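Local structure of glycosyl hydrolases family 2, sugar binding domain protein (Bacteroides uniformis str. 3978 T3 ii, 6D1P) at residues E205-E210 with T299-G304; R244-E249 with T285-L290; R711-P716 with C745-Q750. The protein probably hydrolyses beta-glucuronides, as a glycoside hydrolase family 2 beta-glucuronidase of a human gut bacterium. All coordinates share one frame; numbering follows the deposited sequence.

Interaction 1 (E205-E210 with T299-G304); sequences EQIRIE and TTQHFG. With GOL (glycerol), chain E.
The carbonyl O of Ile209 accepts a hydrogen bond of 2.7 Å from O2 of a glycerol, and O1 of the same glycerol takes the backbone N-H of Gly304 at 2.9 Å. The glycerol, probably from the crystallisation liquor, thus bridges the two segments where Ile209 meets Phe303. Methyl CG2 of Ile209 lies over one face of the Phe303 ring, 3.9 Å from its centroid and displaced toward the CG and CD1 rim, a CH-pi contact in which the two side chains cross at about a right angle. With chi1 of Phe303 at 58°, CG stands between the backbone N and the carbonyl carbon, which sets the ring beneath this methyl. The other end of Ile209, CD1, reaches CB of Gln301 at 3.8 Å. Two residues earlier on each strand, Ile207 CD1 and Thr299 CG2 meet tip to tip at 3.5 Å. The bend at chi2 brings NE2 of Gln301 to Thr299 OG1 at 3.3 Å, with the acceptor in the amide plane and an N-H...O angle of 164°. Arg208 and Glu210 point away and form a salt bridge with each other. Asn416 ties the two strands together: its ND2 bonds to Ile207 O and Gln301 OE1, while its OD1 bonds to Ile209 N. The contact joins edge strands 203-213 and 295-303 of two facing sheets of an immunoglobulin-like sandwich; segments 205-210 and 299-303 run in nearly the same direction, 25° apart, and Ile222 and Ile226 of strand 219-229 and Cys286 and Ala288 of strand 284-292 pack against the isoleucines.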
ATOM      1  N   GLU A 205      11.040  30.632 -26.879  1.00 47.66           N
ATOM      2  CA  GLU A 205      10.158  30.335 -25.761  1.00 50.84           C
ATOM      3  C   GLU A 205       8.800  29.843 -26.255  1.00 52.54           C
ATOM      4  O   GLU A 205       8.333  28.777 -25.844  1.00 51.10           O
ATOM      5  CB  GLU A 205      10.012  31.567 -24.860  1.00 47.28           C
ATOM      6  CG  GLU A 205       9.675  31.231 -23.416  1.00 57.37           C
ATOM      7  CD  GLU A 205      10.302  32.200 -22.419  1.00 67.87           C
ATOM      8  OE1 GLU A 205      11.299  31.815 -21.759  1.00 69.69           O
ATOM      9  OE2 GLU A 205       9.805  33.345 -22.299  1.00 67.33           O
ATOM     10  N   GLN A 206       8.180  30.579 -27.174  1.00 49.03           N
ATOM     11  CA  GLN A 206       6.868  30.213 -27.681  1.00 50.53           C
ATOM     12  C   GLN A 206       6.790  30.525 -29.171  1.00 45.94           C
ATOM     13  O   GLN A 206       7.377  31.501 -29.645  1.00 44.31           O
ATOM     14  CB  GLN A 206       5.775  30.957 -26.903  1.00 55.35           C
ATOM     15  CG  GLN A 206       4.379  30.367 -27.020  1.00 56.37           C
ATOM     16  CD  GLN A 206       3.391  31.040 -26.076  1.00 61.63           C
ATOM     17  OE1 GLN A 206       2.636  30.365 -25.368  1.00 55.87           O
ATOM     18  NE2 GLN A 206       3.392  32.380 -26.062  1.00 55.37           N
ATOM     19  N   ILE A 207       6.065  29.679 -29.908  1.00 44.32           N
ATOM     20  CA  ILE A 207       5.868  29.845 -31.349  1.00 45.76           C
ATOM     21  C   ILE A 207       4.419  29.539 -31.695  1.00 42.28           C
ATOM     22  O   ILE A 207       4.022  28.372 -31.807  1.00 45.49           O
ATOM     23  CB  ILE A 207       6.826  28.953 -32.166  1.00 52.28           C
ATOM     24  CG1 ILE A 207       8.270  29.426 -31.984  1.00 51.31           C
ATOM     25  CG2 ILE A 207       6.430  28.909 -33.660  1.00 41.43           C
ATOM     26  CD1 ILE A 207       9.226  28.875 -32.999  1.00 50.22           C
ATOM     27  N   ARG A 208       3.625  30.582 -31.875  1.00 43.06           N
ATOM     28  CA  ARG A 208       2.197  30.445 -32.122  1.00 40.68           C
ATOM     29  C   ARG A 208       1.929  30.618 -33.614  1.00 45.35           C
ATOM     30  O   ARG A 208       2.427  31.564 -34.237  1.00 47.03           O
ATOM     31  CB  ARG A 208       1.428  31.474 -31.287  1.00 44.22           C
ATOM     32  CG  ARG A 208      -0.031  31.686 -31.645  1.00 48.92           C
ATOM     33  CD  ARG A 208      -0.456  33.088 -31.200  1.00 52.63           C
ATOM     34  NE  ARG A 208      -1.902  33.242 -31.095  1.00 51.48           N
ATOM     35  CZ  ARG A 208      -2.495  33.935 -30.127  1.00 54.12           C
ATOM     36  NH1 ARG A 208      -1.752  34.516 -29.191  1.00 52.85           N
ATOM     37  NH2 ARG A 208      -3.823  34.035 -30.080  1.00 49.66           N
ATOM     38  N   ILE A 209       1.159  29.699 -34.190  1.00 42.78           N
ATOM     39  CA  ILE A 209       0.939  29.646 -35.626  1.00 41.46           C
ATOM     40  C   ILE A 209      -0.561  29.566 -35.863  1.00 44.35           C
ATOM     41  O   ILE A 209      -1.194  28.557 -35.521  1.00 44.49           O
ATOM     42  CB  ILE A 209       1.654  28.457 -36.276  1.00 38.46           C
ATOM     43  CG1 ILE A 209       3.151  28.515 -35.985  1.00 42.28           C
ATOM     44  CG2 ILE A 209       1.427  28.461 -37.776  1.00 40.34           C
ATOM     45  CD1 ILE A 209       3.939  27.432 -36.669  1.00 40.89           C
ATOM     46  N   GLU A 210      -1.132  30.621 -36.447  1.00 35.83           N
ATOM     47  CA  GLU A 210      -2.555  30.675 -36.752  1.00 37.12           C
ATOM     48  C   GLU A 210      -2.728  30.689 -38.269  1.00 40.38           C
ATOM     49  O   GLU A 210      -2.555  31.721 -38.923  1.00 43.04           O
ATOM     50  CB  GLU A 210      -3.203  31.887 -36.112  1.00 42.83           C
ATOM     51  CG  GLU A 210      -3.039  31.961 -34.601  1.00 45.82           C
ATOM     52  CD  GLU A 210      -3.968  32.999 -33.989  1.00 49.06           C
ATOM     53  OE1 GLU A 210      -4.943  33.396 -34.664  1.00 48.55           O
ATOM     54  OE2 GLU A 210      -3.724  33.418 -32.844  1.00 53.79           O
ATOM     55  N   THR A 299      13.557  24.450 -34.421  1.00 47.83           N
ATOM     56  CA  THR A 299      12.301  23.868 -33.986  1.00 49.78           C
ATOM     57  C   THR A 299      11.375  23.764 -35.183  1.00 46.14           C
ATOM     58  O   THR A 299      11.239  24.713 -35.961  1.00 47.41           O
ATOM     59  CB  THR A 299      11.645  24.680 -32.861  1.00 49.58           C
ATOM     60  OG1 THR A 299      10.385  24.091 -32.523  1.00 47.85           O
ATOM     61  CG2 THR A 299      11.426  26.122 -33.292  1.00 48.57           C
ATOM     62  N   THR A 300      10.753  22.604 -35.325  1.00 42.49           N
ATOM     63  CA  THR A 300       9.850  22.313 -36.425  1.00 44.92           C
ATOM     64  C   THR A 300       8.434  22.188 -35.884  1.00 47.83           C
ATOM     65  O   THR A 300       8.209  21.513 -34.872  1.00 51.95           O
ATOM     66  CB  THR A 300      10.272  21.027 -37.126  1.00 43.21           C
ATOM     67  OG1 THR A 300      11.643  21.140 -37.521  1.00 47.25           O
ATOM     68  CG2 THR A 300       9.406  20.768 -38.326  1.00 42.47           C
ATOM     69  N   GLN A 301       7.488  22.830 -36.556  1.00 46.16           N
ATOM     70  CA  GLN A 301       6.101  22.869 -36.116  1.00 47.38           C
ATOM     71  C   GLN A 301       5.185  22.507 -37.272  1.00 45.24           C
ATOM     72  O   GLN A 301       5.347  23.035 -38.377  1.00 46.42           O
ATOM     73  CB  GLN A 301       5.741  24.260 -35.596  1.00 45.79           C
ATOM     74  CG  GLN A 301       6.625  24.747 -34.491  1.00 49.33           C
ATOM     75  CD  GLN A 301       6.182  24.212 -33.160  1.00 52.99           C
ATOM     76  OE1 GLN A 301       4.978  24.079 -32.907  1.00 49.54           O
ATOM     77  NE2 GLN A 301       7.149  23.883 -32.300  1.00 42.74           N
ATOM     78  N   HIS A 302       4.216  21.633 -37.021  1.00 39.41           N
ATOM     79  CA  HIS A 302       3.173  21.390 -37.999  1.00 39.42           C
ATOM     80  C   HIS A 302       1.967  22.282 -37.733  1.00 40.27           C
ATOM     81  O   HIS A 302       1.755  22.773 -36.624  1.00 41.17           O
ATOM     82  CB  HIS A 302       2.739  19.930 -37.994  1.00 41.20           C
ATOM     83  CG  HIS A 302       3.849  18.977 -38.299  1.00 48.41           C
ATOM     84  ND1 HIS A 302       4.828  18.654 -37.380  1.00 47.43           N
ATOM     85  CD2 HIS A 302       4.140  18.282 -39.424  1.00 47.66           C
ATOM     86  CE1 HIS A 302       5.671  17.796 -37.927  1.00 50.28           C
ATOM     87  NE2 HIS A 302       5.277  17.554 -39.166  1.00 51.19           N
ATOM     88  N   PHE A 303       1.180  22.495 -38.782  1.00 38.50           N
ATOM     89  CA  PHE A 303      -0.090  23.195 -38.668  1.00 38.61           C
ATOM     90  C   PHE A 303      -0.925  22.842 -39.893  1.00 40.84           C
ATOM     91  O   PHE A 303      -0.501  22.061 -40.749  1.00 40.68           O
ATOM     92  CB  PHE A 303       0.117  24.706 -38.525  1.00 40.51           C
ATOM     93  CG  PHE A 303       0.872  25.323 -39.663  1.00 42.14           C
ATOM     94  CD1 PHE A 303       2.258  25.341 -39.658  1.00 43.25           C
ATOM     95  CD2 PHE A 303       0.196  25.882 -40.735  1.00 41.58           C
ATOM     96  CE1 PHE A 303       2.962  25.909 -40.696  1.00 47.19           C
ATOM     97  CE2 PHE A 303       0.889  26.464 -41.782  1.00 45.05           C
ATOM     98  CZ  PHE A 303       2.277  26.476 -41.766  1.00 49.10           C
ATOM     99  N   GLY A 304      -2.114  23.421 -39.971  1.00 38.51           N
ATOM    100  CA  GLY A 304      -3.065  23.044 -41.002  1.00 36.58           C
ATOM    101  C   GLY A 304      -4.013  24.171 -41.342  1.00 38.97           C
ATOM    102  O   GLY A 304      -4.368  24.997 -40.492  1.00 39.93           O
TER
HETATM  103  C1  GOL E 903      -4.170  25.102 -37.194  1.00 37.24           C
HETATM  104  O1  GOL E 903      -2.983  24.435 -37.442  1.00 36.75           O
HETATM  105  C2  GOL E 903      -3.799  26.415 -36.459  1.00 41.10           C
HETATM  106  O2  GOL E 903      -2.763  27.099 -37.101  1.00 41.70           O
HETATM  107  C3  GOL E 903      -5.106  27.227 -36.462  1.00 37.58           C
HETATM  108  O3  GOL E 903      -5.017  28.129 -35.393  1.00 40.13           O

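Interaction 2 (R244-E249 with T285-L290); sequences RVFSPE and TCVAEL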
ATOM      1  N   ARG A 244      11.122  29.426 -42.125  1.00 47.38           N
ATOM      2  CA  ARG A 244      10.719  28.850 -43.404  1.00 46.30           C
ATOM      3  C   ARG A 244       9.454  28.018 -43.248  1.00 46.66           C
ATOM      4  O   ARG A 244       9.288  27.306 -42.254  1.00 53.91           O
ATOM      5  CB  ARG A 244      11.828  27.980 -43.993  1.00 48.81           C
ATOM      6  CG  ARG A 244      13.111  28.721 -44.299  1.00 52.15           C
ATOM      7  CD  ARG A 244      14.136  27.790 -44.946  1.00 62.60           C
ATOM      8  NE  ARG A 244      15.383  27.760 -44.182  1.00 71.49           N
ATOM      9  CZ  ARG A 244      16.377  28.630 -44.340  1.00 69.50           C
ATOM     10  NH1 ARG A 244      16.267  29.598 -45.245  1.00 67.84           N
ATOM     11  NH2 ARG A 244      17.478  28.537 -43.597  1.00 66.58           N
ATOM     12  N   VAL A 245       8.573  28.093 -44.241  1.00 41.35           N
ATOM     13  CA  VAL A 245       7.311  27.360 -44.244  1.00 43.83           C
ATOM     14  C   VAL A 245       7.310  26.390 -45.414  1.00 49.29           C
ATOM     15  O   VAL A 245       7.392  26.814 -46.572  1.00 54.02           O
ATOM     16  CB  VAL A 245       6.100  28.298 -44.330  1.00 39.56           C
ATOM     17  CG1 VAL A 245       4.843  27.488 -44.541  1.00 39.83           C
ATOM     18  CG2 VAL A 245       5.984  29.115 -43.065  1.00 45.78           C
ATOM     19  N   PHE A 246       7.176  25.097 -45.117  1.00 47.26           N
ATOM     20  CA  PHE A 246       7.214  24.042 -46.122  1.00 47.33           C
ATOM     21  C   PHE A 246       5.831  23.453 -46.358  1.00 44.45           C
ATOM     22  O   PHE A 246       5.053  23.281 -45.419  1.00 45.14           O
ATOM     23  CB  PHE A 246       8.171  22.929 -45.705  1.00 46.66           C
ATOM     24  CG  PHE A 246       9.580  23.392 -45.508  1.00 50.83           C
ATOM     25  CD1 PHE A 246      10.473  23.406 -46.572  1.00 47.90           C
ATOM     26  CD2 PHE A 246      10.016  23.819 -44.260  1.00 47.59           C
ATOM     27  CE1 PHE A 246      11.777  23.833 -46.390  1.00 47.66           C
ATOM     28  CE2 PHE A 246      11.314  24.250 -44.073  1.00 49.37           C
ATOM     29  CZ  PHE A 246      12.200  24.256 -45.138  1.00 51.68           C
ATOM     30  N   SER A 247       5.545  23.125 -47.618  1.00 48.69           N
ATOM     31  CA  SER A 247       4.269  22.539 -48.005  1.00 47.20           C
ATOM     32  C   SER A 247       4.151  21.123 -47.453  1.00 45.50           C
ATOM     33  O   SER A 247       5.127  20.551 -46.967  1.00 45.84           O
ATOM     34  CB  SER A 247       4.142  22.518 -49.524  1.00 48.11           C
ATOM     35  OG  SER A 247       4.910  21.457 -50.071  1.00 50.36           O
ATOM     36  N   PRO A 248       2.949  20.522 -47.511  1.00 45.46           N
ATOM     37  CA  PRO A 248       2.814  19.106 -47.128  1.00 47.48           C
ATOM     38  C   PRO A 248       3.614  18.157 -48.011  1.00 54.60           C
ATOM     39  O   PRO A 248       3.570  16.935 -47.818  1.00 54.27           O
ATOM     40  CB  PRO A 248       1.305  18.840 -47.249  1.00 44.80           C
ATOM     41  CG  PRO A 248       0.699  20.088 -47.814  1.00 46.53           C
ATOM     42  CD  PRO A 248       1.646  21.205 -47.578  1.00 45.87           C
ATOM     43  N   GLU A 249       4.356  18.708 -48.975  1.00 54.05           N
ATOM     44  CA  GLU A 249       5.243  17.938 -49.837  1.00 57.30           C
ATOM     45  C   GLU A 249       6.717  18.198 -49.570  1.00 54.26           C
ATOM     46  O   GLU A 249       7.568  17.558 -50.193  1.00 58.30           O
ATOM     47  CB  GLU A 249       4.938  18.246 -51.301  1.00 55.21           C
ATOM     48  CG  GLU A 249       3.509  18.605 -51.526  1.00 55.36           C
ATOM     49  CD  GLU A 249       2.650  17.385 -51.571  1.00 61.62           C
ATOM     50  OE1 GLU A 249       3.209  16.274 -51.418  1.00 59.15           O
ATOM     51  OE2 GLU A 249       1.427  17.533 -51.775  1.00 66.93           O
ATOM     52  N   THR A 285       4.385  22.680 -42.561  1.00 43.64           N
ATOM     53  CA  THR A 285       5.456  22.721 -41.581  1.00 44.58           C
ATOM     54  C   THR A 285       6.040  24.120 -41.514  1.00 46.67           C
ATOM     55  O   THR A 285       6.160  24.799 -42.533  1.00 47.61           O
ATOM     56  CB  THR A 285       6.555  21.701 -41.910  1.00 50.75           C
ATOM     57  OG1 THR A 285       6.168  20.419 -41.399  1.00 49.01           O
ATOM     58  CG2 THR A 285       7.884  22.093 -41.275  1.00 47.71           C
ATOM     59  N   CYS A 286       6.369  24.554 -40.301  1.00 45.09           N
ATOM     60  CA  CYS A 286       7.089  25.794 -40.072  1.00 44.47           C
ATOM     61  C   CYS A 286       8.364  25.475 -39.308  1.00 48.11           C
ATOM     62  O   CYS A 286       8.315  24.830 -38.255  1.00 49.69           O
ATOM     63  CB  CYS A 286       6.223  26.788 -39.299  1.00 48.10           C
ATOM     64  SG  CYS A 286       7.092  28.264 -38.747  1.00 51.35           S
ATOM     65  N   VAL A 287       9.503  25.903 -39.844  1.00 49.14           N
ATOM     66  CA  VAL A 287      10.801  25.655 -39.224  1.00 48.32           C
ATOM     67  C   VAL A 287      11.396  26.997 -38.832  1.00 50.49           C
ATOM     68  O   VAL A 287      11.619  27.864 -39.690  1.00 53.31           O
ATOM     69  CB  VAL A 287      11.756  24.891 -40.158  1.00 47.99           C
ATOM     70  CG1 VAL A 287      13.062  24.614 -39.448  1.00 43.15           C
ATOM     71  CG2 VAL A 287      11.132  23.594 -40.645  1.00 45.92           C
ATOM     72  N   ALA A 288      11.634  27.172 -37.541  1.00 49.56           N
ATOM     73  CA  ALA A 288      12.367  28.313 -37.026  1.00 48.82           C
ATOM     74  C   ALA A 288      13.786  27.878 -36.707  1.00 50.80           C
ATOM     75  O   ALA A 288      14.037  26.733 -36.325  1.00 53.60           O
ATOM     76  CB  ALA A 288      11.706  28.895 -35.772  1.00 48.60           C
ATOM     77  N   GLU A 289      14.716  28.809 -36.852  1.00 52.85           N
ATOM     78  CA  GLU A 289      16.118  28.445 -36.814  1.00 52.41           C
ATOM     79  C   GLU A 289      16.916  29.619 -36.285  1.00 50.05           C
ATOM     80  O   GLU A 289      16.796  30.736 -36.792  1.00 51.44           O
ATOM     81  CB  GLU A 289      16.593  28.049 -38.211  1.00 53.70           C
ATOM     82  CG  GLU A 289      17.539  26.891 -38.218  1.00 56.50           C
ATOM     83  CD  GLU A 289      18.208  26.728 -39.553  1.00 63.95           C
ATOM     84  OE1 GLU A 289      17.486  26.532 -40.556  1.00 61.90           O
ATOM     85  OE2 GLU A 289      19.454  26.823 -39.597  1.00 67.79           O
ATOM     86  N   LEU A 290      17.725  29.364 -35.274  1.00 47.26           N
ATOM     87  CA  LEU A 290      18.536  30.399 -34.664  1.00 46.93           C
ATOM     88  C   LEU A 290      19.939  29.855 -34.470  1.00 52.45           C
ATOM     89  O   LEU A 290      20.113  28.686 -34.109  1.00 56.33           O
ATOM     90  CB  LEU A 290      17.942  30.850 -33.326  1.00 49.19           C
ATOM     91  CG  LEU A 290      18.771  31.884 -32.569  1.00 49.63           C
ATOM     92  CD1 LEU A 290      18.787  33.197 -33.350  1.00 55.63           C
ATOM     93  CD2 LEU A 290      18.231  32.090 -31.166  1.00 51.58           C
TER
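Two neighbouring strands of the four-stranded antiparallel sheet in an immunoglobulin-like sandwich meet here, held by hydrogen-bonded pairs at Arg244 with Val287 and at Phe246 with Thr285. In the first pair Arg244 N donates to Val287 O at 2.9 Å and Val287 N returns a bond to Arg244 O at 2.8 Å, the latter almost straight at 176°. The second pair is made by Phe246 N to Thr285 O at 2.8 Å and Thr285 N to Phe246 O at 3.0 Å. Between them lies the non-hydrogen-bonded pair Val245 and Cys286, whose side chains point to the inner face of the sheet. On the other face the Phe246 ring leans diagonally over the partner strand: its CE2 edge meets Val287 CG2 at 3.5 Å near the ring plane, and CD2 approaches Thr285 CG2 at 4.1 Å. The ring is directed there by CG lying beside the backbone N, opposite the carbonyl carbon (chi1 -60°). An alanine here is likely to strip the methyls of Val287 and Thr285 of their aromatic cover on this partly exposed face. Toward the other end, Arg244 NH2 faces Glu289 OE1 edge-on in a long salt bridge of 3.6 Å, with guanidinium and carboxylate planes 59° apart; the stronger ion pair of Glu289 OE1 is with NH1 of Arg298 on strand 295-303. Strand 252-259 flanks 240-246, strand 295-303 flanks 284-292, and strand 203-213 of the facing sheet covers Cys286 and Ala288 through Ile209 and Ile207.

Interaction 3 (R711-P716 with C745-Q750); sequences RTWGKP and CLDACQ
The indole of Trp713 lies flat against a type I beta turn, Cys745 to Ala748, so that two loops of the C-terminal, strand-rich part of the chain are joined. One face of the ring system takes the turn's backbone: Cys745 CA makes a CH-pi contact 3.8 Å from the centroid of the five-membered ring, and Leu746 N lies over the middle of the indole. Leu746 crosses the ring at about a right angle, its CB over the same face, 3.9 Å from the centroid of the six-membered ring, a second CH-pi contact. At the ring edge comes Asp747, whose carboxylate plane is turned 75° from the indole. Its OD2 receives the NE1-H of Trp713 at 2.7 Å, from well above the carboxylate plane and tilted from the ring plane, a bent bond with an N-H...O angle of 144°. The aspartate reaches that spot because CG stands between its backbone N and carbonyl carbon (chi1 63°), which turns the carboxylate back toward the indole. This hydrogen bond fixes the rotation of the indole while the CH-pi contacts hold it down, and Trp634 adds an edge-to-face partner. Cys745 SG makes an oblique sulfur-aromatic contact with the five-membered ring and also packs against Pro716, 3.7 Å from its CG. That same CG touches Ala748 CB at 3.9 Å and the amide of Gln750 beyond it. Lys715 points away at its base but curls back, and one water accepts from both its NZ, at 3.1 Å, and Gln750 NE2, at 3.2 Å.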
ATOM      1  N   ARG A 711     -30.437 -28.778 -25.552  1.00 40.89           N
ATOM      2  CA  ARG A 711     -30.807 -29.075 -24.180  1.00 41.10           C
ATOM      3  C   ARG A 711     -30.833 -27.781 -23.372  1.00 43.32           C
ATOM      4  O   ARG A 711     -30.019 -26.875 -23.584  1.00 38.39           O
ATOM      5  CB  ARG A 711     -29.853 -30.109 -23.582  1.00 40.77           C
ATOM      6  CG  ARG A 711     -29.936 -31.447 -24.302  1.00 40.58           C
ATOM      7  CD  ARG A 711     -29.609 -32.637 -23.408  1.00 53.92           C
ATOM      8  NE  ARG A 711     -30.183 -32.510 -22.067  1.00 60.09           N
ATOM      9  CZ  ARG A 711     -30.112 -33.460 -21.136  1.00 56.53           C
ATOM     10  NH1 ARG A 711     -30.638 -33.273 -19.925  1.00 51.73           N
ATOM     11  NH2 ARG A 711     -29.510 -34.607 -21.422  1.00 56.42           N
ATOM     12  N   THR A 712     -31.829 -27.665 -22.503  1.00 40.47           N
ATOM     13  CA  THR A 712     -31.954 -26.550 -21.583  1.00 43.11           C
ATOM     14  C   THR A 712     -31.202 -26.873 -20.285  1.00 45.03           C
ATOM     15  O   THR A 712     -30.701 -27.983 -20.098  1.00 43.81           O
ATOM     16  CB  THR A 712     -33.425 -26.275 -21.332  1.00 41.76           C
ATOM     17  OG1 THR A 712     -34.038 -27.494 -20.908  1.00 41.22           O
ATOM     18  CG2 THR A 712     -34.097 -25.818 -22.627  1.00 39.48           C
ATOM     19  N   TRP A 713     -31.106 -25.890 -19.384  1.00 38.08           N
ATOM     20  CA  TRP A 713     -30.234 -26.036 -18.229  1.00 37.21           C
ATOM     21  C   TRP A 713     -30.915 -25.563 -16.955  1.00 36.74           C
ATOM     22  O   TRP A 713     -31.736 -24.643 -16.972  1.00 39.96           O
ATOM     23  CB  TRP A 713     -28.924 -25.265 -18.420  1.00 35.79           C
ATOM     24  CG  TRP A 713     -29.134 -23.810 -18.663  1.00 39.39           C
ATOM     25  CD1 TRP A 713     -29.188 -22.820 -17.724  1.00 34.04           C
ATOM     26  CD2 TRP A 713     -29.326 -23.173 -19.931  1.00 31.78           C
ATOM     27  NE1 TRP A 713     -29.399 -21.609 -18.328  1.00 34.67           N
ATOM     28  CE2 TRP A 713     -29.485 -21.795 -19.683  1.00 33.10           C
ATOM     29  CE3 TRP A 713     -29.377 -23.636 -21.250  1.00 34.81           C
ATOM     30  CZ2 TRP A 713     -29.701 -20.870 -20.706  1.00 33.48           C
ATOM     31  CZ3 TRP A 713     -29.590 -22.714 -22.275  1.00 34.54           C
ATOM     32  CH2 TRP A 713     -29.746 -21.347 -21.995  1.00 36.20           C
ATOM     33  N   GLY A 714     -30.565 -26.213 -15.848  1.00 36.37           N
ATOM     34  CA  GLY A 714     -30.948 -25.770 -14.523  1.00 37.12           C
ATOM     35  C   GLY A 714     -29.934 -24.801 -13.948  1.00 41.87           C
ATOM     36  O   GLY A 714     -29.094 -24.241 -14.660  1.00 43.52           O
ATOM     37  N   LYS A 715     -30.014 -24.601 -12.627  1.00 45.47           N
ATOM     38  CA  LYS A 715     -29.108 -23.649 -12.000  1.00 47.00           C
ATOM     39  C   LYS A 715     -27.693 -24.220 -11.925  1.00 43.03           C
ATOM     40  O   LYS A 715     -27.513 -25.437 -11.891  1.00 45.74           O
ATOM     41  CB  LYS A 715     -29.587 -23.275 -10.601  1.00 40.94           C
ATOM     42  CG  LYS A 715     -30.576 -22.090 -10.573  1.00 57.07           C
ATOM     43  CD  LYS A 715     -30.268 -21.003 -11.641  1.00 56.37           C
ATOM     44  CE  LYS A 715     -30.381 -19.568 -11.088  1.00 56.80           C
ATOM     45  NZ  LYS A 715     -29.228 -19.200 -10.195  1.00 55.90           N
ATOM     46  N   PRO A 716     -26.674 -23.359 -11.933  1.00 46.58           N
ATOM     47  CA  PRO A 716     -25.295 -23.852 -11.849  1.00 40.36           C
ATOM     48  C   PRO A 716     -25.078 -24.750 -10.643  1.00 40.29           C
ATOM     49  O   PRO A 716     -25.637 -24.535  -9.565  1.00 32.91           O
ATOM     50  CB  PRO A 716     -24.473 -22.564 -11.764  1.00 36.88           C
ATOM     51  CG  PRO A 716     -25.260 -21.600 -12.611  1.00 36.63           C
ATOM     52  CD  PRO A 716     -26.717 -21.929 -12.297  1.00 42.93           C
ATOM     53  N   CYS A 745     -24.596 -23.871 -18.336  1.00 36.07           N
ATOM     54  CA  CYS A 745     -25.580 -22.849 -17.987  1.00 32.16           C
ATOM     55  C   CYS A 745     -25.277 -21.612 -18.815  1.00 31.96           C
ATOM     56  O   CYS A 745     -24.434 -20.796 -18.445  1.00 34.90           O
ATOM     57  CB  CYS A 745     -25.534 -22.545 -16.499  1.00 33.82           C
ATOM     58  SG  CYS A 745     -25.564 -23.998 -15.476  1.00 38.90           S
ATOM     59  N   LEU A 746     -25.984 -21.451 -19.927  1.00 34.56           N
ATOM     60  CA  LEU A 746     -25.584 -20.488 -20.942  1.00 26.40           C
ATOM     61  C   LEU A 746     -26.000 -19.060 -20.615  1.00 29.26           C
ATOM     62  O   LEU A 746     -25.638 -18.136 -21.354  1.00 28.92           O
ATOM     63  CB  LEU A 746     -26.144 -20.915 -22.301  1.00 33.14           C
ATOM     64  CG  LEU A 746     -25.438 -22.121 -22.932  1.00 35.88           C
ATOM     65  CD1 LEU A 746     -26.202 -22.662 -24.145  1.00 37.25           C
ATOM     66  CD2 LEU A 746     -24.016 -21.742 -23.332  1.00 31.99           C
ATOM     67  N   ASP A 747     -26.740 -18.845 -19.530  1.00 28.47           N
ATOM     68  CA  ASP A 747     -27.051 -17.493 -19.088  1.00 31.86           C
ATOM     69  C   ASP A 747     -26.526 -17.239 -17.678  1.00 30.74           C
ATOM     70  O   ASP A 747     -27.010 -16.327 -16.993  1.00 30.59           O
ATOM     71  CB  ASP A 747     -28.559 -17.235 -19.171  1.00 28.78           C
ATOM     72  CG  ASP A 747     -29.346 -18.135 -18.243  1.00 35.13           C
ATOM     73  OD1 ASP A 747     -30.551 -17.894 -18.040  1.00 39.34           O
ATOM     74  OD2 ASP A 747     -28.742 -19.085 -17.700  1.00 34.09           O
ATOM     75  N   ALA A 748     -25.546 -18.032 -17.233  1.00 28.76           N
ATOM     76  CA  ALA A 748     -24.964 -17.854 -15.904  1.00 32.20           C
ATOM     77  C   ALA A 748     -24.028 -16.648 -15.888  1.00 25.56           C
ATOM     78  O   ALA A 748     -23.204 -16.486 -16.792  1.00 27.43           O
ATOM     79  CB  ALA A 748     -24.211 -19.117 -15.478  1.00 28.36           C
ATOM     80  N   CYS A 749     -24.157 -15.807 -14.856  1.00 25.76           N
ATOM     81  CA  CYS A 749     -23.337 -14.609 -14.688  1.00 26.30           C
ATOM     82  C   CYS A 749     -22.538 -14.561 -13.378  1.00 28.30           C
ATOM     83  O   CYS A 749     -21.909 -13.530 -13.099  1.00 24.77           O
ATOM     84  CB  CYS A 749     -24.218 -13.348 -14.762  1.00 23.00           C
ATOM     85  SG  CYS A 749     -25.187 -13.195 -16.280  1.00 34.91           S
ATOM     86  N   GLN A 750     -22.567 -15.617 -12.557  1.00 28.89           N
ATOM     87  CA  GLN A 750     -21.821 -15.637 -11.294  1.00 28.24           C
ATOM     88  C   GLN A 750     -20.393 -15.149 -11.483  1.00 24.46           C
ATOM     89  O   GLN A 750     -19.712 -15.511 -12.452  1.00 24.74           O
ATOM     90  CB  GLN A 750     -21.759 -17.055 -10.705  1.00 29.42           C
ATOM     91  CG  GLN A 750     -23.056 -17.610 -10.119  1.00 34.45           C
ATOM     92  CD  GLN A 750     -24.050 -18.073 -11.180  1.00 38.42           C
ATOM     93  OE1 GLN A 750     -23.787 -17.996 -12.396  1.00 32.92           O
ATOM     94  NE2 GLN A 750     -25.209 -18.537 -10.725  1.00 39.56           N
TER
HETATM   95  O   HOH W   1     -27.630 -18.470 -12.760  1.00 37.26           O

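How the interactions relate
Interactions 1 and 2 belong to one immunoglobulin-like sandwich, their centres 9 Å apart. They share a sheet, in which strands 284-292 and 295-303 are neighbours and consecutive in the chain, with probable backbone bonds between Gln301 O and Cys286 N and between Thr299 O and Ala288 N. Along the chain both segments of interaction 2 fall between those of interaction 1. Interaction 2 pairs strands within the sheet, and interaction 1 packs its edge strand 295-303 against strand 203-213 of the facing sheet. Interaction 3 comes later, beyond the TIM barrel, across the chain's centre, about 60 Å and 65 Å from interactions 1 and 2 between centres, in a distant C-terminal region.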